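Side-chain contacts in uncharacterized protein (Bacteroides ovatus, PDB 4FS7), which is of unknown function but, as an extracellular leucine-rich repeat protein with BspA-type repeats, probably takes part in protein binding: residues 3-7 against 8-12; 60-63 against 64-68; 106-110 against 111-115. All coordinates share one frame; numbering follows the deposited sequence.

Contact 1 lies farthest from the middle of the chain, its centre about 42 Å from the chain centre, and contact 3 lies nearest, at about 20 Å. Contacts 1 and 2 reach the same mixed sheet. Contact 1 is a partly buried beta hairpin held by backbone bonds, with two offset aromatic side chains packed on one face. Contacts 2 and 3 are mostly buried turns that follow a strand. Both carry a type II turn run into a type I turn. They differ in chemistry: 64-68 puts an alanine methyl beside the turn carbonyl, whereas in 111-115 a threonine hydroxyl bonds to it, and a water links that hydroxyl to the same glycine's amide.

Contact 1: 3-7 against 8-12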
# COMPACT_ATOMS: atom_id res chain seq x y z
N ASP A 3 31.13 -23.10 17.14
CA ASP A 3 31.89 -23.71 18.25
C ASP A 3 32.02 -25.23 18.12
O ASP A 3 33.11 -25.79 18.38
CB ASP A 3 31.34 -23.31 19.63
CG ASP A 3 31.46 -21.81 19.91
OD1 ASP A 3 32.53 -21.21 19.62
OD2 ASP A 3 30.54 -21.22 20.49
N PHE A 4 30.96 -25.92 17.73
CA PHE A 4 31.03 -27.35 17.43
C PHE A 4 29.90 -27.79 16.52
O PHE A 4 28.99 -27.00 16.25
CB PHE A 4 31.07 -28.17 18.74
CG PHE A 4 29.81 -28.07 19.57
CD1 PHE A 4 29.64 -27.05 20.46
CD2 PHE A 4 28.82 -29.03 19.45
CE1 PHE A 4 28.47 -26.97 21.22
CE2 PHE A 4 27.66 -28.94 20.20
CZ PHE A 4 27.50 -27.92 21.09
N VAL A 5 29.98 -29.03 16.04
CA VAL A 5 29.06 -29.65 15.09
C VAL A 5 28.56 -30.96 15.66
O VAL A 5 29.35 -31.72 16.23
CB VAL A 5 29.75 -29.96 13.73
CG1 VAL A 5 28.76 -30.48 12.70
CG2 VAL A 5 30.55 -28.73 13.23
N ILE A 6 27.25 -31.21 15.55
CA ILE A 6 26.66 -32.51 15.86
C ILE A 6 25.80 -32.91 14.66
O ILE A 6 24.92 -32.13 14.28
CB ILE A 6 25.80 -32.51 17.13
CG1 ILE A 6 26.63 -32.06 18.33
CG2 ILE A 6 25.12 -33.87 17.36
CD1 ILE A 6 27.73 -33.01 18.77
N ASP A 7 26.05 -34.08 14.08
CA ASP A 7 25.39 -34.51 12.86
C ASP A 7 25.50 -33.38 11.81
O ASP A 7 26.62 -32.93 11.50
CB ASP A 7 23.96 -34.99 13.15
CG ASP A 7 23.93 -36.17 14.13
OD1 ASP A 7 24.76 -37.10 13.95
OD2 ASP A 7 23.13 -36.19 15.09
N GLU A 8 24.37 -32.92 11.28
CA GLU A 8 24.40 -31.94 10.19
C GLU A 8 24.37 -30.49 10.66
O GLU A 8 24.38 -29.58 9.84
CB GLU A 8 23.23 -32.19 9.22
CG GLU A 8 23.22 -33.57 8.56
CD GLU A 8 24.43 -33.81 7.65
OE1 GLU A 8 24.93 -32.84 7.02
OE2 GLU A 8 24.88 -34.98 7.56
N ILE A 9 24.41 -30.24 11.97
CA ILE A 9 24.08 -28.91 12.52
C ILE A 9 25.24 -28.33 13.31
O ILE A 9 25.93 -29.07 14.04
CB ILE A 9 22.83 -28.99 13.41
CG1 ILE A 9 21.67 -29.56 12.58
CG2 ILE A 9 22.46 -27.59 13.99
CD1 ILE A 9 20.45 -29.92 13.39
N THR A 10 25.48 -27.03 13.17
CA THR A 10 26.50 -26.34 13.92
C THR A 10 25.89 -25.51 15.05
O THR A 10 24.76 -25.02 14.93
CB THR A 10 27.44 -25.47 13.04
OG1 THR A 10 26.75 -24.27 12.60
CG2 THR A 10 27.93 -26.27 11.86
N TYR A 11 26.66 -25.34 16.13
CA TYR A 11 26.22 -24.75 17.37
C TYR A 11 27.23 -23.75 17.86
O TYR A 11 28.46 -23.95 17.70
CB TYR A 11 25.99 -25.82 18.45
CG TYR A 11 24.93 -26.83 18.07
CD1 TYR A 11 23.59 -26.56 18.38
CD2 TYR A 11 25.22 -27.99 17.37
CE1 TYR A 11 22.60 -27.43 18.02
CE2 TYR A 11 24.23 -28.88 17.04
CZ TYR A 11 22.89 -28.57 17.32
OH TYR A 11 21.91 -29.48 16.94
N ASN A 12 26.72 -22.71 18.50
CA ASN A 12 27.51 -21.77 19.26
C ASN A 12 27.06 -21.75 20.73
O ASN A 12 25.87 -21.78 21.01
CB ASN A 12 27.41 -20.34 18.72
CG ASN A 12 27.98 -20.17 17.34
OD1 ASN A 12 28.54 -21.07 16.76
ND2 ASN A 12 27.71 -19.01 16.75
O HOH W 1 22.56 -31.80 15.76
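Phe-4 and Tyr-11 carry the contact between the two strands. The CB of Tyr-11 sits over one face of the Phe-4 ring, 3.9 Å from its centroid, a CH-pi contact. The two ring planes are tilted by only 21° but are slid apart and barely overlap. In Phe-4, CG sits between the backbone N and the carbonyl carbon (chi1 65°). This brings its CZ to 3.7 Å from Tyr-11 CB. Ile-6 lies on the same face of the sheet, its CB 4.0 Å from Tyr-11 CE2. Val-50 of strand 49-52 also touches Phe-4, Ile-6 and Tyr-11. The strands form an antiparallel beta hairpin closed by a type II' turn from Ile-6 to Ile-9. A classic beta bulge lies at its open end, where Asp-3 and Phe-4 both face Tyr-11. Tyr-11 O therefore takes two donors, Asp-3 N at 2.9 Å and Phe-4 N at 3.2 Å. On the other face, the methyls Val-5 CG2 and Thr-10 CG2 meet at 3.8 Å, while Thr-10 OG1 bonds to Ser-23. Water 1 lies in the plane of the Tyr-11 ring, at its edge. It bonds to Tyr-11 OH at 2.7 Å and donates to Ile-6 O.

Contact 2: 60-63 against 64-68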
# COMPACT_ATOMS: atom_id res chain seq x y z
N VAL A 60 18.35 -23.80 22.84
CA VAL A 60 17.33 -22.85 23.25
C VAL A 60 17.07 -21.71 22.29
O VAL A 60 16.15 -20.93 22.51
CB VAL A 60 17.61 -22.31 24.66
CG1 VAL A 60 17.70 -23.47 25.65
CG2 VAL A 60 18.86 -21.43 24.71
N SER A 61 17.84 -21.62 21.22
CA SER A 61 17.66 -20.53 20.27
C SER A 61 18.22 -20.94 18.92
O SER A 61 19.05 -21.86 18.79
CB SER A 61 18.28 -19.23 20.75
OG SER A 61 19.65 -19.35 20.92
N ILE A 62 17.78 -20.20 17.90
CA ILE A 62 18.36 -20.24 16.56
C ILE A 62 19.02 -18.89 16.36
O ILE A 62 18.40 -17.84 16.58
CB ILE A 62 17.33 -20.58 15.46
CG1 ILE A 62 16.79 -22.00 15.69
CG2 ILE A 62 17.95 -20.44 14.06
CD1 ILE A 62 15.66 -22.35 14.85
N GLY A 63 20.29 -18.92 15.97
CA GLY A 63 21.06 -17.70 15.89
C GLY A 63 20.71 -16.78 14.72
O GLY A 63 20.10 -17.18 13.74
N TYR A 64 21.17 -15.55 14.86
CA TYR A 64 21.14 -14.57 13.80
C TYR A 64 21.65 -15.17 12.48
O TYR A 64 22.76 -15.71 12.42
CB TYR A 64 22.00 -13.38 14.22
CG TYR A 64 22.09 -12.24 13.25
CD1 TYR A 64 23.04 -12.24 12.23
CD2 TYR A 64 21.23 -11.16 13.35
CE1 TYR A 64 23.12 -11.15 11.34
CE2 TYR A 64 21.31 -10.07 12.46
CZ TYR A 64 22.24 -10.09 11.46
OH TYR A 64 22.33 -9.01 10.57
N ALA A 65 20.85 -15.03 11.42
CA ALA A 65 21.22 -15.49 10.09
C ALA A 65 21.69 -16.95 10.03
O ALA A 65 22.41 -17.32 9.12
CB ALA A 65 22.26 -14.53 9.43
N ALA A 66 21.18 -17.81 10.92
CA ALA A 66 21.75 -19.14 11.03
C ALA A 66 21.64 -19.94 9.73
O ALA A 66 22.61 -20.59 9.29
CB ALA A 66 21.09 -19.91 12.18
N PHE A 67 20.48 -19.86 9.08
CA PHE A 67 20.22 -20.60 7.84
C PHE A 67 20.12 -19.67 6.61
O PHE A 67 19.61 -20.07 5.56
CB PHE A 67 18.98 -21.48 7.93
CG PHE A 67 19.09 -22.57 8.95
CD1 PHE A 67 19.71 -23.77 8.66
CD2 PHE A 67 18.60 -22.35 10.23
CE1 PHE A 67 19.79 -24.75 9.64
CE2 PHE A 67 18.69 -23.28 11.19
CZ PHE A 67 19.29 -24.51 10.91
N GLN A 68 20.62 -18.45 6.74
CA GLN A 68 20.54 -17.46 5.66
C GLN A 68 21.20 -18.01 4.39
O GLN A 68 22.36 -18.48 4.42
CB GLN A 68 21.19 -16.17 6.10
CG GLN A 68 21.23 -15.09 5.07
CD GLN A 68 21.88 -13.83 5.59
OE1 GLN A 68 23.02 -13.85 6.05
NE2 GLN A 68 21.17 -12.71 5.51
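Gly-63 O accepts a hydrogen bond from Ala-66 N at 3.1 Å, which closes a type II beta turn from Gly-63 to Ala-66. The bond is bent, with an N-H...O angle of 136°. The donor stands 49° out of the carbonyl plane, above it rather than on a lone pair. Residues 60-62 are the end of strand 55-62, and the chain leaves the strand at Gly-63. Tyr-64 and Ala-65 form the corner. Ala-65 has a positive phi of 51°, as expected for the third position of a type II turn. A type I turn from Ala-65 to Gln-68 follows at once, and Gln-68 N bonds to Ala-65 O at 3.2 Å. The chain thus bends away from the strand through two successive turns, without a helix.

In this protein built of leucine-rich repeats, the paired type II and type I turns carry the chain off the end of strand 55-62 into the loop before strand 73-77. Strand 55-62 pairs in parallel with strands 19-25 and 84-85, and Ile-62 makes backbone bonds to Glu-84 and Gly-86.

The side-chain contact is apolar and rests on one methyl. Ile-62 CG2 touches Ala-66 CB at 3.7 Å and Phe-67 CE2 at 4.1 Å. This branch is anti to the backbone N, beside the carbonyl carbon, which turns it to the loop. The methyl comes to the edge of the Phe-67 ring, near its plane, and the two side chains cross at about a right angle. Ala-66 points its CB toward the strand end, where it also lies 3.3 Å from Gly-63 O. The Phe-67 ring continues inward to Val-22 and Leu-25 of strand 19-25 and to Cys-93. Tyr-64 is exposed and heads the other way, and only its CB comes near Gly-63.

Contact 3: 106-110 against 111-115; sequences KMIGR and CTFSG
Thr-112 grips the carbonyl of Gly-109 twice in a type II beta turn, at the bend after strand 107-108 of this leucine-rich repeat fold. Its OG1 donates to Gly-109 O at 2.7 Å, and its backbone N donates to the same atom at 3.2 Å. Both donors come from the same face of the carbonyl plane, tilted 50° and 37° out of it. Thr-112 OG1 lies beside its own backbone N (chi1 -63°), so the two donors converge. The hydroxyl also accepts from water 2 at 2.8 Å. That water in turn accepts from Gly-109 N, so both backbone polar atoms of Gly-109 have partners. A valine in place of this threonine would probably take from Gly-109 O one of the two donors described here and leave water 2 without its acceptor. A type I turn from Cys-111 to Ser-114 follows, with a weak bond from Ser-114 N to Cys-111 O. The Phe-113 ring meets those of Phe-90 and Phe-136. Ile-108 CG2 lies 3.8 Å from Thr-112 CB and, at the edge of the Phe-113 ring, 4.1 Å from Phe-113 CE2.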
# COMPACT_ATOMS: atom_id res chain seq x y z
N LYS A 106 8.28 -15.57 21.03
CA LYS A 106 7.46 -14.38 21.24
C LYS A 106 7.60 -13.34 20.12
O LYS A 106 6.73 -12.44 19.98
CB LYS A 106 7.81 -13.72 22.57
CG LYS A 106 7.51 -14.62 23.79
CD LYS A 106 8.22 -14.22 25.09
CE LYS A 106 7.91 -15.24 26.25
NZ LYS A 106 8.16 -16.72 25.89
N MSE A 107 8.65 -13.44 19.34
CA MSE A 107 8.92 -12.46 18.29
C MSE A 107 9.45 -13.17 17.04
O MSE A 107 10.30 -14.08 17.12
CB MSE A 107 9.96 -11.45 18.73
CG MSE A 107 9.69 -10.80 20.08
SE MSE A 107 11.08 -9.58 20.65
CE MSE A 107 12.26 -9.91 19.12
N ILE A 108 8.97 -12.73 15.89
CA ILE A 108 9.59 -13.07 14.63
C ILE A 108 10.31 -11.81 14.18
O ILE A 108 9.70 -10.77 13.97
CB ILE A 108 8.57 -13.51 13.57
CG1 ILE A 108 7.75 -14.70 14.06
CG2 ILE A 108 9.26 -13.87 12.24
CD1 ILE A 108 8.56 -15.88 14.40
N GLY A 109 11.63 -11.87 14.15
CA GLY A 109 12.42 -10.71 13.82
C GLY A 109 12.47 -10.33 12.36
O GLY A 109 12.03 -11.04 11.45
N ARG A 110 13.14 -9.21 12.14
CA ARG A 110 13.48 -8.68 10.81
C ARG A 110 13.90 -9.77 9.83
O ARG A 110 14.85 -10.50 10.12
CB ARG A 110 14.62 -7.67 11.00
CG ARG A 110 15.20 -7.04 9.74
CD ARG A 110 16.19 -5.91 10.08
NE ARG A 110 15.50 -4.69 10.49
CZ ARG A 110 15.06 -3.76 9.64
NH1 ARG A 110 15.25 -3.91 8.34
NH2 ARG A 110 14.42 -2.69 10.08
N CYS A 111 13.24 -9.84 8.67
CA CYS A 111 13.66 -10.66 7.54
C CYS A 111 13.81 -12.16 7.86
O CYS A 111 14.45 -12.87 7.09
CB CYS A 111 14.97 -10.13 6.92
SG CYS A 111 14.79 -8.50 6.18
N THR A 112 13.14 -12.66 8.91
CA THR A 112 13.40 -14.05 9.30
C THR A 112 13.04 -15.05 8.20
O THR A 112 13.75 -16.04 8.03
CB THR A 112 12.64 -14.36 10.59
OG1 THR A 112 13.13 -13.52 11.61
CG2 THR A 112 12.80 -15.82 11.02
N PHE A 113 11.94 -14.80 7.47
CA PHE A 113 11.50 -15.64 6.40
C PHE A 113 11.47 -14.90 5.07
O PHE A 113 10.82 -15.34 4.13
CB PHE A 113 10.13 -16.25 6.68
CG PHE A 113 10.07 -17.11 7.88
CD1 PHE A 113 10.36 -18.47 7.77
CD2 PHE A 113 9.68 -16.62 9.12
CE1 PHE A 113 10.29 -19.27 8.89
CE2 PHE A 113 9.61 -17.47 10.25
CZ PHE A 113 9.90 -18.79 10.10
N SER A 114 12.16 -13.77 4.99
CA SER A 114 12.19 -13.02 3.76
C SER A 114 12.81 -13.90 2.65
O SER A 114 13.88 -14.52 2.85
CB SER A 114 13.00 -11.76 3.93
OG SER A 114 13.03 -11.03 2.68
N GLY A 115 12.17 -13.96 1.50
CA GLY A 115 12.71 -14.75 0.42
C GLY A 115 12.40 -16.24 0.40
O GLY A 115 12.93 -16.98 -0.43
O HOH W 2 12.78 -14.38 14.29